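Local coordinates for FERM, ARHGEF and pleckstrin domain-containing protein 2 (Mus musculus, PDB 6D2K) that activates RAC1 as a guanine nucleotide exchange factor, takes part in semaphorin responses, actin remodelling and integrin signalling, and is represented by its FERM domain, at residues 35-38 / 39-43; 126-129 / 130-134; 159-162 / 163-167. One frame throughout, in Å; residues are numbered along the deposited sequence.

How the contacts relate
All three contacts are local, between residues a few positions apart along one chain, and all lie in the FERM domain. Contact 1 is at the end of helix 30-41 in the N-terminal, ubiquitin-like part. Its nearest atoms are about 16 Å from contact 2. Contacts 2 and 3 lie in the helical central part, their centres 11 Å apart, and they touch: L132 CD1 is 3.7 Å from I164 CG2. Contact 2 is a buried mid-helix turn, where a serine hydroxyl adds to the backbone bonds. Contacts 1 and 3 are both partly buried and lie at helix ends. There a Schellman motif closes one helix, and a water serves the first turn of the other.

Contact 1 of 3, residues 35-38 / 39-43; sequences TQVW and KHLNL
L43 N donates to W38 O at 2.9 Å, with an N-H...O angle of 167° and the donor in the carbonyl plane. This is the long bond of a Schellman motif, which ends helix 30-41. N42 is the C-prime residue and takes a positive phi of 53°. Its own N makes the companion bond to K39 O, a weak one at 3.1 Å. Before the turn the chain is ordinary alpha helix. H40 N bonds to Q36 O at 2.9 Å, and K39 N to T35 O at 3.0 Å. L41 N reaches V37 O, also at 3.0 Å.

The motif brings L43 back beside W38. The two side chains lie alongside each other and point the same way. L43 CD2 meets the indole obliquely at W38 CE3, 3.8 Å away. L43 CG lies anti to the backbone N (chi1 -179°), and CD2 is the branch that touches the ring. F49 of strand 49-54 touches both residues. One turn apart, V37 CG1 packs on L41 CD1 at 3.9 Å, again side by side. V37 also touches F22 and L51 of the beta sheet, and L43 reaches Y99 and L103 of helix 98-113.

The polar bonds across the contact are therefore all main-chain. The side chains add an apolar pair that spans the Schellman turn, so the helix end is closed by hydrogen bonds and by hydrophobic packing together.

Contact 2 of 3, residues 126-129 / 130-134; sequences LLIS and HLLQS
L126 and H130 lie side by side, one turn apart, on alpha helix 121-136 of the FERM central domain. This is the tight part of the contact. L126 CD1 touches the imidazole, and L126 O is gripped twice. S129 OG donates to it at 2.7 Å, and H130 N at 3.2 Å. The serine OG sits between its backbone N and carbonyl carbon (chi1 74°), which turns it back onto the preceding turn. S129 OG also bonds to H171, whose ring stacks on that of H130. With an alanine at position H130 the H171 ring would probably lose its stacking partner, and L126 the ring it packs on.

The next turn is regular, with L132 N bonded to I128 O at 2.8 Å. Here the side chains of the helix meet more loosely: I128 CG2 is 4.4 Å from L132 CG. Other elements fill in around them, as L132 is buried against I164, Y153 and L148, and Q133 is tied to D138 and Q174. L126 and S134, the first and last residues here, are partly exposed. The S134 hydroxyl folds back and donates to its own helix, with OG 2.8 Å from L131 O.

Contact 3 of 3, residues 159-162 / 163-167; sequences KSLE and KILDF
L161 and L165 pack one turn apart near the start of helix 161-168, their side chains crossing at a slant. L161 CD1 presses against L165 CD2 at 3.4 Å, closer than usual for two methyl carbons. The other methyl, L165 CD1, is 3.6 Å from the same L161 CD1. Both leucines have torsions off the staggered positions, with chi1 of -130° in L161 and -93° in L165, so the pair is probably strained.

Three main-chain bonds join the two segments. I164 N donates to S160 O at 2.9 Å. L165 N reaches L161 O at 3.0 Å in a nearly straight bond, with an N-H...O angle of 170°. D166 N donates to E162 O, also at 3.0 Å. The helix then continues with F167 N bonded to K163 O. S160 stands at the N-cap position, but its hydroxyl makes no capping bond. A water helps to serve the first turn instead. It accepts from K163 N at 3.0 Å and donates to K159 O at 3.1 Å, so it bridges a donor and an acceptor of the backbone. The S160 carbonyl also has an apolar neighbour, since I164 CG1 lies 3.2 Å from S160 O.

The carboxylate of E162 finds its partner outside the two segments, where OE1 forms a salt bridge with R145. Lying near the helix start, its negative charge would probably also be favoured by the helix dipole.

Helix 161-168 packs on two others, 141-150 and 121-136. On the first, R145 and L148 meet L161, while D144 and R145 meet L165; on the second, F167 packs against S129, and K163 touches N122 and A125.

Contact 1 of 3, residues 35-38 / 39-43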
loop_
_atom_site.group_PDB
_atom_site.type_symbol
_atom_site.label_atom_id
_atom_site.label_comp_id
_atom_site.label_asym_id
_atom_site.label_seq_id
_atom_site.Cartn_x
_atom_site.Cartn_y
_atom_site.Cartn_z
ATOM N N THR A 35 12.205 12.409 5.758
ATOM C CA THR A 35 13.414 12.836 5.050
ATOM C C THR A 35 14.684 12.062 5.439
ATOM O O THR A 35 15.517 11.766 4.580
ATOM C CB THR A 35 13.633 14.357 5.191
ATOM O OG1 THR A 35 12.568 15.056 4.529
ATOM C CG2 THR A 35 14.962 14.766 4.571
ATOM N N GLN A 36 14.844 11.723 6.717
ATOM C CA GLN A 36 15.974 10.889 7.110
ATOM C C GLN A 36 15.885 9.533 6.415
ATOM O O GLN A 36 16.895 8.980 5.983
ATOM C CB GLN A 36 16.066 10.720 8.636
ATOM C CG GLN A 36 16.455 12.000 9.376
ATOM C CD GLN A 36 16.821 11.765 10.841
ATOM O OE1 GLN A 36 16.934 10.625 11.295
ATOM N NE2 GLN A 36 17.012 12.852 11.582
ATOM N N VAL A 37 14.669 9.007 6.286
ATOM C CA VAL A 37 14.498 7.718 5.633
ATOM C C VAL A 37 14.790 7.820 4.145
ATOM O O VAL A 37 15.466 6.954 3.594
ATOM C CB VAL A 37 13.094 7.131 5.843
ATOM C CG1 VAL A 37 12.945 5.857 5.020
ATOM C CG2 VAL A 37 12.864 6.848 7.322
ATOM N N TRP A 38 14.288 8.872 3.503
ATOM C CA TRP A 38 14.527 9.058 2.071
ATOM C C TRP A 38 16.024 9.203 1.790
ATOM O O TRP A 38 16.511 8.783 0.744
ATOM C CB TRP A 38 13.794 10.286 1.523
ATOM C CG TRP A 38 12.288 10.354 1.762
ATOM C CD1 TRP A 38 11.517 11.471 1.730
ATOM C CD2 TRP A 38 11.403 9.265 2.080
ATOM N NE1 TRP A 38 10.209 11.157 1.998
ATOM C CE2 TRP A 38 10.113 9.810 2.217
ATOM C CE3 TRP A 38 11.578 7.889 2.257
ATOM C CZ2 TRP A 38 8.994 9.024 2.528
ATOM C CZ3 TRP A 38 10.461 7.107 2.568
ATOM C CH2 TRP A 38 9.192 7.682 2.694
ATOM N N LYS A 39 16.749 9.805 2.729
ATOM C CA LYS A 39 18.194 9.974 2.598
ATOM C C LYS A 39 18.931 8.661 2.782
ATOM O O LYS A 39 19.835 8.332 2.013
ATOM C CB LYS A 39 18.714 10.978 3.623
ATOM C CG LYS A 39 18.493 12.427 3.262
ATOM C CD LYS A 39 19.582 13.309 3.882
ATOM C CE LYS A 39 20.332 12.597 5.012
ATOM N NZ LYS A 39 21.389 11.655 4.517
ATOM N N HIS A 40 18.566 7.922 3.822
ATOM C CA HIS A 40 19.157 6.621 4.056
ATOM C C HIS A 40 19.018 5.756 2.806
ATOM O O HIS A 40 19.923 4.996 2.474
ATOM C CB HIS A 40 18.508 5.931 5.257
ATOM C CG HIS A 40 18.895 4.496 5.399
ATOM N ND1 HIS A 40 20.100 4.102 5.939
ATOM C CD2 HIS A 40 18.250 3.358 5.048
ATOM C CE1 HIS A 40 20.177 2.784 5.924
ATOM N NE2 HIS A 40 19.067 2.307 5.393
ATOM N N LEU A 41 17.890 5.896 2.109
ATOM C CA LEU A 41 17.596 5.056 0.946
ATOM C C LEU A 41 18.051 5.662 -0.371
ATOM O O LEU A 41 18.108 4.968 -1.388
ATOM C CB LEU A 41 16.092 4.759 0.851
ATOM C CG LEU A 41 15.517 3.935 2.006
ATOM C CD1 LEU A 41 13.998 3.763 1.854
ATOM C CD2 LEU A 41 16.216 2.590 2.130
ATOM N N ASN A 42 18.350 6.955 -0.357
ATOM C CA ASN A 42 18.578 7.688 -1.587
ATOM C C ASN A 42 17.387 7.488 -2.519
ATOM O O ASN A 42 17.536 7.103 -3.683
ATOM C CB ASN A 42 19.893 7.247 -2.233
ATOM C CG ASN A 42 21.097 7.597 -1.376
ATOM O OD1 ASN A 42 21.254 8.743 -0.955
ATOM N ND2 ASN A 42 21.949 6.613 -1.110
ATOM N N LEU A 43 16.201 7.737 -1.971
ATOM C CA LEU A 43 14.947 7.578 -2.694
ATOM C C LEU A 43 14.497 8.885 -3.342
ATOM O O LEU A 43 13.918 9.748 -2.686
ATOM C CB LEU A 43 13.867 7.069 -1.730
ATOM C CG LEU A 43 12.475 6.804 -2.303
ATOM C CD1 LEU A 43 12.577 5.834 -3.485
ATOM C CD2 LEU A 43 11.541 6.267 -1.229
#

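Contact 2 of 3, residues 126-129 / 130-134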
loop_
_atom_site.group_PDB
_atom_site.type_symbol
_atom_site.label_atom_id
_atom_site.label_comp_id
_atom_site.label_asym_id
_atom_site.label_seq_id
_atom_site.Cartn_x
_atom_site.Cartn_y
_atom_site.Cartn_z
ATOM N N LEU A 126 3.087 -17.133 -11.130
ATOM C CA LEU A 126 3.886 -16.390 -12.099
ATOM C C LEU A 126 4.570 -15.179 -11.457
ATOM O O LEU A 126 5.756 -14.934 -11.683
ATOM C CB LEU A 126 3.017 -15.969 -13.286
ATOM C CG LEU A 126 3.719 -15.197 -14.398
ATOM C CD1 LEU A 126 4.857 -16.049 -15.003
ATOM C CD2 LEU A 126 2.699 -14.772 -15.458
ATOM N N LEU A 127 3.831 -14.401 -10.675
ATOM C CA LEU A 127 4.432 -13.286 -9.942
ATOM C C LEU A 127 5.610 -13.751 -9.092
ATOM O O LEU A 127 6.688 -13.143 -9.127
ATOM C CB LEU A 127 3.390 -12.614 -9.027
ATOM C CG LEU A 127 2.453 -11.641 -9.721
ATOM C CD1 LEU A 127 1.287 -11.283 -8.792
ATOM C CD2 LEU A 127 3.201 -10.385 -10.131
ATOM N N ILE A 128 5.400 -14.796 -8.299
ATOM C CA ILE A 128 6.455 -15.296 -7.428
ATOM C C ILE A 128 7.650 -15.764 -8.253
ATOM O O ILE A 128 8.786 -15.530 -7.864
ATOM C CB ILE A 128 5.957 -16.420 -6.514
ATOM C CG1 ILE A 128 4.840 -15.891 -5.617
ATOM C CG2 ILE A 128 7.101 -16.978 -5.660
ATOM C CD1 ILE A 128 4.102 -16.980 -4.854
ATOM N N SER A 129 7.395 -16.379 -9.405
ATOM C CA SER A 129 8.507 -16.863 -10.232
ATOM C C SER A 129 9.414 -15.720 -10.706
ATOM O O SER A 129 10.638 -15.886 -10.819
ATOM C CB SER A 129 8.005 -17.710 -11.412
ATOM O OG SER A 129 7.407 -16.915 -12.421
ATOM N N HIS A 130 8.821 -14.570 -11.000
ATOM C CA HIS A 130 9.609 -13.394 -11.371
ATOM C C HIS A 130 10.337 -12.812 -10.169
ATOM O O HIS A 130 11.489 -12.363 -10.289
ATOM C CB HIS A 130 8.748 -12.333 -12.056
ATOM C CG HIS A 130 8.466 -12.647 -13.494
ATOM N ND1 HIS A 130 7.207 -12.936 -13.973
ATOM C CD2 HIS A 130 9.307 -12.760 -14.548
ATOM C CE1 HIS A 130 7.281 -13.187 -15.272
ATOM N NE2 HIS A 130 8.546 -13.087 -15.640
ATOM N N LEU A 131 9.686 -12.844 -9.008
ATOM C CA LEU A 131 10.350 -12.398 -7.784
ATOM C C LEU A 131 11.567 -13.272 -7.478
ATOM O O LEU A 131 12.619 -12.757 -7.082
ATOM C CB LEU A 131 9.373 -12.384 -6.600
ATOM C CG LEU A 131 8.286 -11.309 -6.652
ATOM C CD1 LEU A 131 7.185 -11.589 -5.619
ATOM C CD2 LEU A 131 8.879 -9.931 -6.453
ATOM N N LEU A 132 11.436 -14.583 -7.687
ATOM C CA LEU A 132 12.587 -15.488 -7.560
ATOM C C LEU A 132 13.688 -15.126 -8.549
ATOM O O LEU A 132 14.859 -15.075 -8.186
ATOM C CB LEU A 132 12.174 -16.949 -7.749
ATOM C CG LEU A 132 11.318 -17.593 -6.657
ATOM C CD1 LEU A 132 11.056 -19.047 -7.024
ATOM C CD2 LEU A 132 11.985 -17.493 -5.290
ATOM N N GLN A 133 13.329 -14.869 -9.802
ATOM C CA GLN A 133 14.358 -14.527 -10.785
ATOM C C GLN A 133 15.135 -13.273 -10.362
ATOM O O GLN A 133 16.366 -13.222 -10.474
ATOM C CB GLN A 133 13.731 -14.374 -12.170
ATOM C CG GLN A 133 14.727 -14.159 -13.322
ATOM C CD GLN A 133 15.655 -15.345 -13.546
ATOM O OE1 GLN A 133 15.303 -16.487 -13.264
ATOM N NE2 GLN A 133 16.848 -15.073 -14.077
ATOM N N SER A 134 14.431 -12.283 -9.817
ATOM C CA SER A 134 15.104 -11.063 -9.381
ATOM C C SER A 134 16.038 -11.302 -8.204
ATOM O O SER A 134 17.102 -10.691 -8.135
ATOM C CB SER A 134 14.097 -9.962 -9.005
ATOM O OG SER A 134 13.481 -10.213 -7.754
#

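Contact 3 of 3, residues 159-162 / 163-167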
loop_
_atom_site.group_PDB
_atom_site.type_symbol
_atom_site.label_atom_id
_atom_site.label_comp_id
_atom_site.label_asym_id
_atom_site.label_seq_id
_atom_site.Cartn_x
_atom_site.Cartn_y
_atom_site.Cartn_z
ATOM N N LYS A 159 1.478 -25.301 -1.865
ATOM C CA LYS A 159 0.434 -25.766 -2.778
ATOM C C LYS A 159 0.807 -25.435 -4.216
ATOM O O LYS A 159 0.483 -26.178 -5.143
ATOM C CB LYS A 159 -0.902 -25.118 -2.436
ATOM C CG LYS A 159 -2.001 -25.393 -3.451
ATOM C CD LYS A 159 -2.880 -24.174 -3.628
ATOM C CE LYS A 159 -3.544 -23.785 -2.324
ATOM N NZ LYS A 159 -4.757 -24.616 -2.057
ATOM N N SER A 160 1.513 -24.323 -4.385
ATOM C CA SER A 160 1.822 -23.811 -5.716
ATOM C C SER A 160 3.274 -24.025 -6.110
ATOM O O SER A 160 3.724 -23.483 -7.118
ATOM C CB SER A 160 1.519 -22.319 -5.783
ATOM O OG SER A 160 0.152 -22.055 -5.519
ATOM N N LEU A 161 4.012 -24.797 -5.318
ATOM C CA LEU A 161 5.434 -24.988 -5.589
ATOM C C LEU A 161 5.714 -25.436 -7.023
ATOM O O LEU A 161 6.563 -24.864 -7.698
ATOM C CB LEU A 161 6.062 -25.966 -4.591
ATOM C CG LEU A 161 7.343 -25.441 -3.948
ATOM C CD1 LEU A 161 8.398 -25.199 -5.005
ATOM C CD2 LEU A 161 7.046 -24.162 -3.189
ATOM N N GLU A 162 5.002 -26.451 -7.499
ATOM C CA GLU A 162 5.245 -26.951 -8.850
ATOM C C GLU A 162 5.029 -25.876 -9.912
ATOM O O GLU A 162 5.837 -25.723 -10.818
ATOM C CB GLU A 162 4.384 -28.182 -9.148
ATOM C CG GLU A 162 4.608 -29.332 -8.180
ATOM C CD GLU A 162 6.046 -29.826 -8.169
ATOM O OE1 GLU A 162 6.483 -30.354 -7.123
ATOM O OE2 GLU A 162 6.742 -29.686 -9.201
ATOM N N LYS A 163 3.943 -25.120 -9.801
ATOM C CA LYS A 163 3.693 -24.056 -10.769
ATOM C C LYS A 163 4.789 -22.993 -10.713
ATOM O O LYS A 163 5.225 -22.488 -11.745
ATOM C CB LYS A 163 2.341 -23.390 -10.517
ATOM C CG LYS A 163 1.131 -24.262 -10.797
ATOM C CD LYS A 163 -0.150 -23.538 -10.401
ATOM C CE LYS A 163 -1.367 -24.449 -10.508
ATOM N NZ LYS A 163 -1.643 -24.831 -11.921
ATOM N N ILE A 164 5.220 -22.650 -9.504
ATOM C CA ILE A 164 6.238 -21.612 -9.325
ATOM C C ILE A 164 7.550 -22.004 -10.026
ATOM O O ILE A 164 8.138 -21.205 -10.748
ATOM C CB ILE A 164 6.516 -21.345 -7.832
ATOM C CG1 ILE A 164 5.296 -20.691 -7.174
ATOM C CG2 ILE A 164 7.743 -20.452 -7.696
ATOM C CD1 ILE A 164 5.341 -20.687 -5.652
ATOM N N LEU A 165 7.983 -23.242 -9.792
ATOM C CA LEU A 165 9.197 -23.797 -10.385
ATOM C C LEU A 165 9.091 -23.856 -11.901
ATOM O O LEU A 165 10.028 -23.511 -12.624
ATOM C CB LEU A 165 9.433 -25.213 -9.854
ATOM C CG LEU A 165 10.324 -25.453 -8.631
ATOM C CD1 LEU A 165 10.528 -24.198 -7.794
ATOM C CD2 LEU A 165 9.760 -26.601 -7.792
ATOM N N ASP A 166 7.945 -24.322 -12.374
ATOM C CA ASP A 166 7.658 -24.412 -13.801
ATOM C C ASP A 166 7.791 -23.062 -14.513
ATOM O O ASP A 166 8.435 -22.956 -15.558
ATOM C CB ASP A 166 6.248 -24.991 -13.978
ATOM C CG ASP A 166 5.798 -25.049 -15.431
ATOM O OD1 ASP A 166 4.740 -25.664 -15.690
ATOM O OD2 ASP A 166 6.473 -24.480 -16.310
ATOM N N PHE A 167 7.192 -22.022 -13.946
ATOM C CA PHE A 167 7.288 -20.689 -14.532
ATOM C C PHE A 167 8.718 -20.133 -14.433
ATOM O O PHE A 167 9.200 -19.488 -15.362
ATOM C CB PHE A 167 6.316 -19.707 -13.852
ATOM C CG PHE A 167 4.872 -19.873 -14.255
ATOM C CD1 PHE A 167 4.491 -19.782 -15.579
ATOM C CD2 PHE A 167 3.889 -20.047 -13.292
ATOM C CE1 PHE A 167 3.165 -19.929 -15.955
ATOM C CE2 PHE A 167 2.562 -20.185 -13.649
ATOM C CZ PHE A 167 2.197 -20.119 -14.989
HETATM O O HOH W 1 1.718 -26.010 -8.025
#